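Local coordinates for protein molybdopterin synthase catalytic subunit (Homo sapiens, PDB 5MPO) that converts precursor Z into molybdopterin as the catalytic subunit of molybdopterin synthase, inserting two sulfur atoms delivered by the thiocarboxylated partner MOCS2A to form a dithiolene, at residues 62-71 with 98-109; 43-51 with 118-126. All coordinates share one frame; numbering follows the deposited sequence.

Overall arrangement
Interactions 1 and 2 lie on opposite sides of the chain's centre, their own centres about 24 Å apart, yet both reach the mixed sheet in which strands 45-52 and 108-116 are neighbours. Interaction 1 is partly buried and joins strand to strand in the antiparallel sheet; backbone hydrogen bonds dominate it, with a tyrosine ring packed on one face. Interaction 2 is the more buried of the two and lays helix 119-136 along strand 45-52 through small side chains and one hydroxyl pair. They meet where S109 N comes within 2.7 Å of G51 O, probably a hydrogen bond. Both also touch the second subunit, interaction 2 far more extensively.

Interaction 1 of 2, residues 62-71 with 98-109; sequences VISLEYEAYL and HRLGLVPVSEAS
Four backbone hydrogen bonds tie strand 64-69 to strand 101-104. L65 and V103 bond in both directions, with V103 N to L65 O at 2.8 Å and nearly straight (176° at the hydrogen). Y67 and G101 do the same; G101 N to Y67 O is 2.7 Å. L65 O takes a second donor, S64 OG, which sits above its carbonyl plane. E66 with L102, between these pairs, and S64 with P104, beyond L65 and V103, are non-hydrogen-bonded and turn their side chains to the face opposite L65 and V103, and L102 CD2 comes 3.4 Å from S64 OG. This is a regular antiparallel ladder in the antiparallel sheet built around strand 60-69 of the MoaE fold, where 60-69 also pairs with strand 139-145, home of the predicted substrate-binding K141, K142 and E143.

With CG anti to the carbonyl carbon (chi1 -71°), the Y67 ring lies between H98, V103 and S109. The H98 edge points at one face of the ring in an offset edge-to-face pair, CE1 3.6 Å from Y67 CD2 and the planes at 74°. V103 CG2 approaches Y67 CD1 obliquely at 3.6 Å, while S109 CB touches Y67 CE1. Replacing Y67 with an alanine would probably open a gap between V103 and S109 and leave the H98 edge without its aromatic face. H98 NE2 and S109 OG both bond to the backbone of another protein's chain. Farther out, L100 packs CD2 on Y67 CB and CD1 on A69 CB, and meets L71 tip to tip through their CD1 atoms, 3.9 Å apart.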
# COMPACT_ATOMS: atom_id res chain seq x y z
N VAL C 62 -17.12 -6.65 -18.31
CA VAL C 62 -17.54 -7.22 -17.01
C VAL C 62 -18.41 -6.20 -16.25
O VAL C 62 -18.06 -5.02 -16.13
CB VAL C 62 -16.33 -7.61 -16.13
CG1 VAL C 62 -16.75 -8.11 -14.73
CG2 VAL C 62 -15.52 -8.71 -16.80
N ILE C 63 -19.53 -6.68 -15.70
CA ILE C 63 -20.43 -5.85 -14.83
C ILE C 63 -20.32 -6.07 -13.31
O ILE C 63 -20.72 -5.21 -12.51
CB ILE C 63 -21.92 -6.02 -15.22
CG1 ILE C 63 -22.35 -7.49 -15.09
CG2 ILE C 63 -22.13 -5.48 -16.63
CD1 ILE C 63 -23.72 -7.77 -15.66
N SER C 64 -19.77 -7.21 -12.93
CA SER C 64 -19.70 -7.61 -11.55
C SER C 64 -18.82 -8.84 -11.50
O SER C 64 -18.72 -9.59 -12.49
CB SER C 64 -21.13 -7.92 -11.05
OG SER C 64 -21.10 -8.37 -9.73
N LEU C 65 -18.12 -8.99 -10.38
CA LEU C 65 -17.52 -10.27 -9.96
C LEU C 65 -18.41 -10.86 -8.84
O LEU C 65 -19.10 -10.13 -8.09
CB LEU C 65 -16.12 -10.08 -9.37
CG LEU C 65 -15.01 -9.73 -10.36
CD1 LEU C 65 -13.80 -9.07 -9.69
CD2 LEU C 65 -14.61 -10.98 -11.11
N GLU C 66 -18.39 -12.18 -8.74
CA GLU C 66 -19.06 -12.87 -7.66
C GLU C 66 -18.03 -13.70 -6.95
O GLU C 66 -17.32 -14.48 -7.62
CB GLU C 66 -20.15 -13.81 -8.16
CG GLU C 66 -20.85 -14.45 -6.97
CD GLU C 66 -21.99 -15.34 -7.34
OE1 GLU C 66 -21.91 -16.08 -8.33
OE2 GLU C 66 -22.97 -15.31 -6.60
N TYR C 67 -17.98 -13.56 -5.62
CA TYR C 67 -16.98 -14.26 -4.77
C TYR C 67 -17.68 -15.19 -3.79
O TYR C 67 -18.68 -14.84 -3.14
CB TYR C 67 -16.20 -13.25 -3.95
CG TYR C 67 -15.21 -12.39 -4.71
CD1 TYR C 67 -15.59 -11.14 -5.24
CD2 TYR C 67 -13.88 -12.80 -4.86
CE1 TYR C 67 -14.67 -10.35 -5.92
CE2 TYR C 67 -12.96 -12.02 -5.53
CZ TYR C 67 -13.35 -10.80 -6.06
OH TYR C 67 -12.40 -10.04 -6.71
N GLU C 68 -17.11 -16.37 -3.65
CA GLU C 68 -17.44 -17.27 -2.58
C GLU C 68 -16.22 -17.77 -1.89
O GLU C 68 -15.11 -17.76 -2.48
CB GLU C 68 -18.26 -18.45 -3.12
CG GLU C 68 -17.52 -19.56 -3.81
CD GLU C 68 -18.48 -20.58 -4.45
OE1 GLU C 68 -19.58 -20.16 -4.93
OE2 GLU C 68 -18.11 -21.78 -4.49
N ALA C 69 -16.43 -18.32 -0.70
CA ALA C 69 -15.35 -18.82 0.13
C ALA C 69 -15.72 -20.02 0.97
O ALA C 69 -16.85 -20.16 1.36
CB ALA C 69 -14.89 -17.69 1.05
N TYR C 70 -14.73 -20.84 1.30
CA TYR C 70 -14.85 -21.88 2.29
C TYR C 70 -14.51 -21.25 3.62
O TYR C 70 -13.33 -21.18 4.00
CB TYR C 70 -13.93 -23.07 1.92
CG TYR C 70 -13.95 -24.27 2.83
CD1 TYR C 70 -15.07 -24.61 3.60
CD2 TYR C 70 -12.85 -25.10 2.87
CE1 TYR C 70 -15.07 -25.74 4.43
CE2 TYR C 70 -12.84 -26.24 3.69
CZ TYR C 70 -13.95 -26.56 4.47
OH TYR C 70 -13.91 -27.70 5.26
N LEU C 71 -15.56 -20.79 4.30
CA LEU C 71 -15.53 -20.41 5.71
C LEU C 71 -15.94 -21.57 6.68
O LEU C 71 -16.93 -22.24 6.47
CB LEU C 71 -16.48 -19.22 5.94
CG LEU C 71 -15.91 -17.95 5.35
CD1 LEU C 71 -16.92 -16.82 5.34
CD2 LEU C 71 -14.64 -17.58 6.12
N HIS C 98 -12.51 -9.10 3.44
CA HIS C 98 -12.86 -9.61 2.11
C HIS C 98 -14.37 -9.65 1.93
O HIS C 98 -15.09 -10.11 2.79
CB HIS C 98 -12.21 -10.97 1.88
CG HIS C 98 -12.05 -11.33 0.43
ND1 HIS C 98 -13.10 -11.29 -0.48
CD2 HIS C 98 -10.98 -11.79 -0.26
CE1 HIS C 98 -12.68 -11.72 -1.66
NE2 HIS C 98 -11.40 -12.01 -1.55
N ARG C 99 -14.84 -9.12 0.82
CA ARG C 99 -16.27 -9.08 0.53
C ARG C 99 -16.71 -10.30 -0.22
O ARG C 99 -15.97 -10.82 -1.06
CB ARG C 99 -16.63 -7.85 -0.25
CG ARG C 99 -18.12 -7.66 -0.45
CD ARG C 99 -18.36 -6.28 -0.96
NE ARG C 99 -19.65 -6.21 -1.59
CZ ARG C 99 -20.09 -5.21 -2.33
NH1 ARG C 99 -19.33 -4.13 -2.56
NH2 ARG C 99 -21.29 -5.28 -2.87
N LEU C 100 -17.90 -10.80 0.09
CA LEU C 100 -18.38 -12.02 -0.54
C LEU C 100 -19.68 -11.79 -1.31
O LEU C 100 -20.38 -10.84 -1.04
CB LEU C 100 -18.52 -13.11 0.52
CG LEU C 100 -17.22 -13.68 1.08
CD1 LEU C 100 -17.47 -14.89 1.96
CD2 LEU C 100 -16.25 -14.07 -0.04
N GLY C 101 -20.00 -12.68 -2.26
CA GLY C 101 -21.09 -12.47 -3.19
C GLY C 101 -20.73 -11.41 -4.24
O GLY C 101 -19.61 -11.41 -4.73
N LEU C 102 -21.67 -10.52 -4.54
CA LEU C 102 -21.58 -9.63 -5.70
C LEU C 102 -20.84 -8.33 -5.47
O LEU C 102 -21.26 -7.45 -4.68
CB LEU C 102 -22.99 -9.32 -6.26
CG LEU C 102 -23.59 -10.54 -6.98
CD1 LEU C 102 -25.08 -10.34 -7.19
CD2 LEU C 102 -22.88 -10.88 -8.30
N VAL C 103 -19.75 -8.17 -6.20
CA VAL C 103 -18.92 -6.97 -6.08
C VAL C 103 -19.00 -6.31 -7.44
O VAL C 103 -18.34 -6.76 -8.39
CB VAL C 103 -17.47 -7.29 -5.68
CG1 VAL C 103 -16.69 -6.01 -5.42
CG2 VAL C 103 -17.48 -8.18 -4.45
N PRO C 104 -19.84 -5.27 -7.54
CA PRO C 104 -19.89 -4.58 -8.84
C PRO C 104 -18.60 -3.77 -9.15
O PRO C 104 -17.71 -3.62 -8.29
CB PRO C 104 -21.10 -3.66 -8.68
CG PRO C 104 -21.11 -3.35 -7.22
CD PRO C 104 -20.69 -4.63 -6.54
N VAL C 105 -18.53 -3.30 -10.39
CA VAL C 105 -17.41 -2.56 -10.91
C VAL C 105 -17.05 -1.38 -10.02
O VAL C 105 -17.92 -0.67 -9.52
CB VAL C 105 -17.69 -2.07 -12.35
CG1 VAL C 105 -16.65 -1.04 -12.80
CG2 VAL C 105 -17.71 -3.27 -13.32
N SER C 106 -15.76 -1.20 -9.82
CA SER C 106 -15.21 -0.12 -9.00
C SER C 106 -15.46 -0.20 -7.51
O SER C 106 -15.03 0.68 -6.79
CB SER C 106 -15.60 1.25 -9.56
OG SER C 106 -14.88 1.44 -10.76
N GLU C 107 -16.12 -1.24 -7.01
CA GLU C 107 -16.26 -1.42 -5.56
C GLU C 107 -15.26 -2.46 -5.14
O GLU C 107 -14.78 -3.27 -5.96
CB GLU C 107 -17.68 -1.80 -5.18
CG GLU C 107 -18.68 -0.71 -5.54
CD GLU C 107 -20.10 -1.08 -5.15
OE1 GLU C 107 -20.34 -2.05 -4.41
OE2 GLU C 107 -21.01 -0.43 -5.65
N ALA C 108 -14.91 -2.40 -3.86
CA ALA C 108 -13.80 -3.18 -3.33
C ALA C 108 -14.22 -4.57 -2.99
O ALA C 108 -15.21 -4.75 -2.27
CB ALA C 108 -13.21 -2.48 -2.09
N SER C 109 -13.45 -5.55 -3.45
CA SER C 109 -13.56 -6.95 -3.00
C SER C 109 -12.66 -7.32 -1.77
O SER C 109 -12.93 -8.29 -1.06
CB SER C 109 -13.21 -7.90 -4.15
OG SER C 109 -11.85 -7.81 -4.54

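Interaction 2 of 2, residues 43-51 with 118-126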
# COMPACT_ATOMS: atom_id res chain seq x y z
N CYS C 43 2.74 3.84 15.74
CA CYS C 43 2.96 3.54 14.34
C CYS C 43 2.99 4.79 13.50
O CYS C 43 2.13 5.66 13.65
CB CYS C 43 1.87 2.59 13.81
SG CYS C 43 2.19 0.93 14.44
N GLY C 44 4.01 4.84 12.65
CA GLY C 44 4.23 5.88 11.66
C GLY C 44 3.79 5.55 10.25
O GLY C 44 3.66 6.44 9.43
N ALA C 45 3.54 4.27 9.96
CA ALA C 45 3.23 3.84 8.58
C ALA C 45 2.05 2.86 8.51
O ALA C 45 1.98 1.91 9.28
CB ALA C 45 4.46 3.22 7.93
N ILE C 46 1.14 3.11 7.59
CA ILE C 46 0.06 2.22 7.25
C ILE C 46 0.15 2.01 5.77
O ILE C 46 0.12 3.02 5.04
CB ILE C 46 -1.29 2.87 7.58
CG1 ILE C 46 -1.37 3.14 9.08
CG2 ILE C 46 -2.45 2.00 7.13
CD1 ILE C 46 -2.64 3.82 9.51
N SER C 47 0.31 0.75 5.33
CA SER C 47 0.14 0.45 3.91
C SER C 47 -1.20 -0.17 3.76
O SER C 47 -1.64 -0.86 4.66
CB SER C 47 1.25 -0.45 3.34
OG SER C 47 2.50 0.20 3.51
N LEU C 48 -1.86 0.07 2.64
CA LEU C 48 -3.13 -0.57 2.31
C LEU C 48 -3.15 -1.07 0.89
O LEU C 48 -2.49 -0.51 0.02
CB LEU C 48 -4.32 0.38 2.48
CG LEU C 48 -4.58 0.88 3.89
CD1 LEU C 48 -4.10 2.30 4.01
CD2 LEU C 48 -6.05 0.85 4.22
N PHE C 49 -3.87 -2.19 0.69
CA PHE C 49 -4.13 -2.70 -0.64
C PHE C 49 -5.64 -2.82 -0.79
O PHE C 49 -6.32 -3.30 0.10
CB PHE C 49 -3.46 -4.07 -0.95
CG PHE C 49 -3.86 -4.60 -2.31
CD1 PHE C 49 -3.31 -4.06 -3.47
CD2 PHE C 49 -4.90 -5.54 -2.44
CE1 PHE C 49 -3.74 -4.50 -4.74
CE2 PHE C 49 -5.33 -6.00 -3.69
CZ PHE C 49 -4.76 -5.47 -4.85
N VAL C 50 -6.16 -2.38 -1.93
CA VAL C 50 -7.60 -2.40 -2.16
C VAL C 50 -7.77 -3.01 -3.52
O VAL C 50 -7.16 -2.54 -4.49
CB VAL C 50 -8.19 -1.01 -2.16
CG1 VAL C 50 -9.68 -1.04 -2.46
CG2 VAL C 50 -7.89 -0.32 -0.83
N GLY C 51 -8.55 -4.10 -3.55
CA GLY C 51 -8.82 -4.87 -4.75
C GLY C 51 -10.22 -4.48 -5.18
O GLY C 51 -11.16 -4.50 -4.39
N HIS C 118 8.02 1.69 11.22
CA HIS C 118 8.63 2.14 9.95
C HIS C 118 8.08 1.44 8.66
O HIS C 118 7.48 0.37 8.68
CB HIS C 118 10.17 2.04 10.03
CG HIS C 118 10.80 2.83 11.16
ND1 HIS C 118 10.66 4.20 11.29
CD2 HIS C 118 11.61 2.45 12.18
CE1 HIS C 118 11.34 4.62 12.34
NE2 HIS C 118 11.93 3.58 12.90
N ARG C 119 8.35 2.04 7.51
CA ARG C 119 7.52 1.87 6.33
C ARG C 119 7.73 0.61 5.52
O ARG C 119 6.81 0.17 4.83
CB ARG C 119 7.67 3.08 5.39
CG ARG C 119 9.01 3.19 4.65
CD ARG C 119 8.99 4.48 3.88
NE ARG C 119 10.20 4.66 3.11
CZ ARG C 119 11.36 5.08 3.60
NH1 ARG C 119 11.51 5.42 4.88
NH2 ARG C 119 12.40 5.17 2.77
N ALA C 120 8.95 0.10 5.52
CA ALA C 120 9.27 -1.10 4.77
C ALA C 120 8.43 -2.33 5.25
O ALA C 120 7.96 -3.14 4.49
CB ALA C 120 10.75 -1.41 4.89
N ALA C 121 8.25 -2.42 6.55
CA ALA C 121 7.54 -3.51 7.15
C ALA C 121 6.10 -3.53 6.69
O ALA C 121 5.60 -4.55 6.26
CB ALA C 121 7.62 -3.37 8.65
N SER C 122 5.46 -2.37 6.74
CA SER C 122 4.07 -2.26 6.37
C SER C 122 3.87 -2.52 4.87
O SER C 122 2.93 -3.22 4.50
CB SER C 122 3.51 -0.90 6.79
OG SER C 122 3.83 0.07 5.82
N LEU C 123 4.77 -2.03 4.02
CA LEU C 123 4.66 -2.27 2.56
C LEU C 123 4.94 -3.69 2.21
O LEU C 123 4.25 -4.26 1.41
CB LEU C 123 5.68 -1.45 1.80
CG LEU C 123 5.40 0.06 1.83
CD1 LEU C 123 6.71 0.90 1.75
CD2 LEU C 123 4.41 0.40 0.70
N GLU C 124 5.98 -4.26 2.78
CA GLU C 124 6.31 -5.64 2.48
C GLU C 124 5.25 -6.62 3.00
O GLU C 124 4.93 -7.57 2.32
CB GLU C 124 7.69 -5.98 3.03
CG GLU C 124 8.82 -5.28 2.24
CD GLU C 124 10.23 -5.57 2.76
OE1 GLU C 124 10.42 -6.49 3.54
OE2 GLU C 124 11.17 -4.86 2.38
N ALA C 125 4.70 -6.39 4.20
CA ALA C 125 3.72 -7.28 4.78
C ALA C 125 2.40 -7.23 4.00
O ALA C 125 1.75 -8.25 3.82
CB ALA C 125 3.50 -6.96 6.24
N VAL C 126 2.05 -6.07 3.46
CA VAL C 126 0.84 -5.96 2.69
C VAL C 126 1.01 -6.75 1.43
O VAL C 126 0.12 -7.50 0.99
CB VAL C 126 0.49 -4.51 2.37
CG1 VAL C 126 -0.47 -4.40 1.20
CG2 VAL C 126 -0.16 -3.88 3.58
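S47 turns OG anti to its carbonyl carbon (chi1 -59°), while S122 holds its own OG between the backbone N and the carbonyl carbon (chi1 83°); these rotations bring the two hydroxyls together in a hydrogen bond of 2.7 Å between S47 OG and S122 OG. The helix packs as a layer on the mixed sheet of this alpha/beta fold: helix 119-126 runs almost parallel to strand 45-51, at 17°, with the axes approaching to 7.1 Å. The small side chains of A45, S47 and S122 are consistent with so close an approach. A45, which with G44 forms a classic beta bulge opposite S116, rests CB 3.7 Å from R119 CA, and S47 CB lies 3.4 Å from S122 O. L123 bends over the buried S47 hydroxyl, its CG and CD2 both touching OG. Strand 45-52 is an edge strand of its sheet within the chain, but residues I46 to V50 pair antiparallel with a strand of the second subunit, which makes one continuous sheet of the two subunits. R119, predicted with H118 to bind substrate, extends away from the strand to a salt bridge with D131 of the second subunit. One turn beyond S122, V126 spreads its two methyls along the strand: CG2 lies 3.5 Å from S47 O, and CG1 packs 3.7 Å from F49 CB.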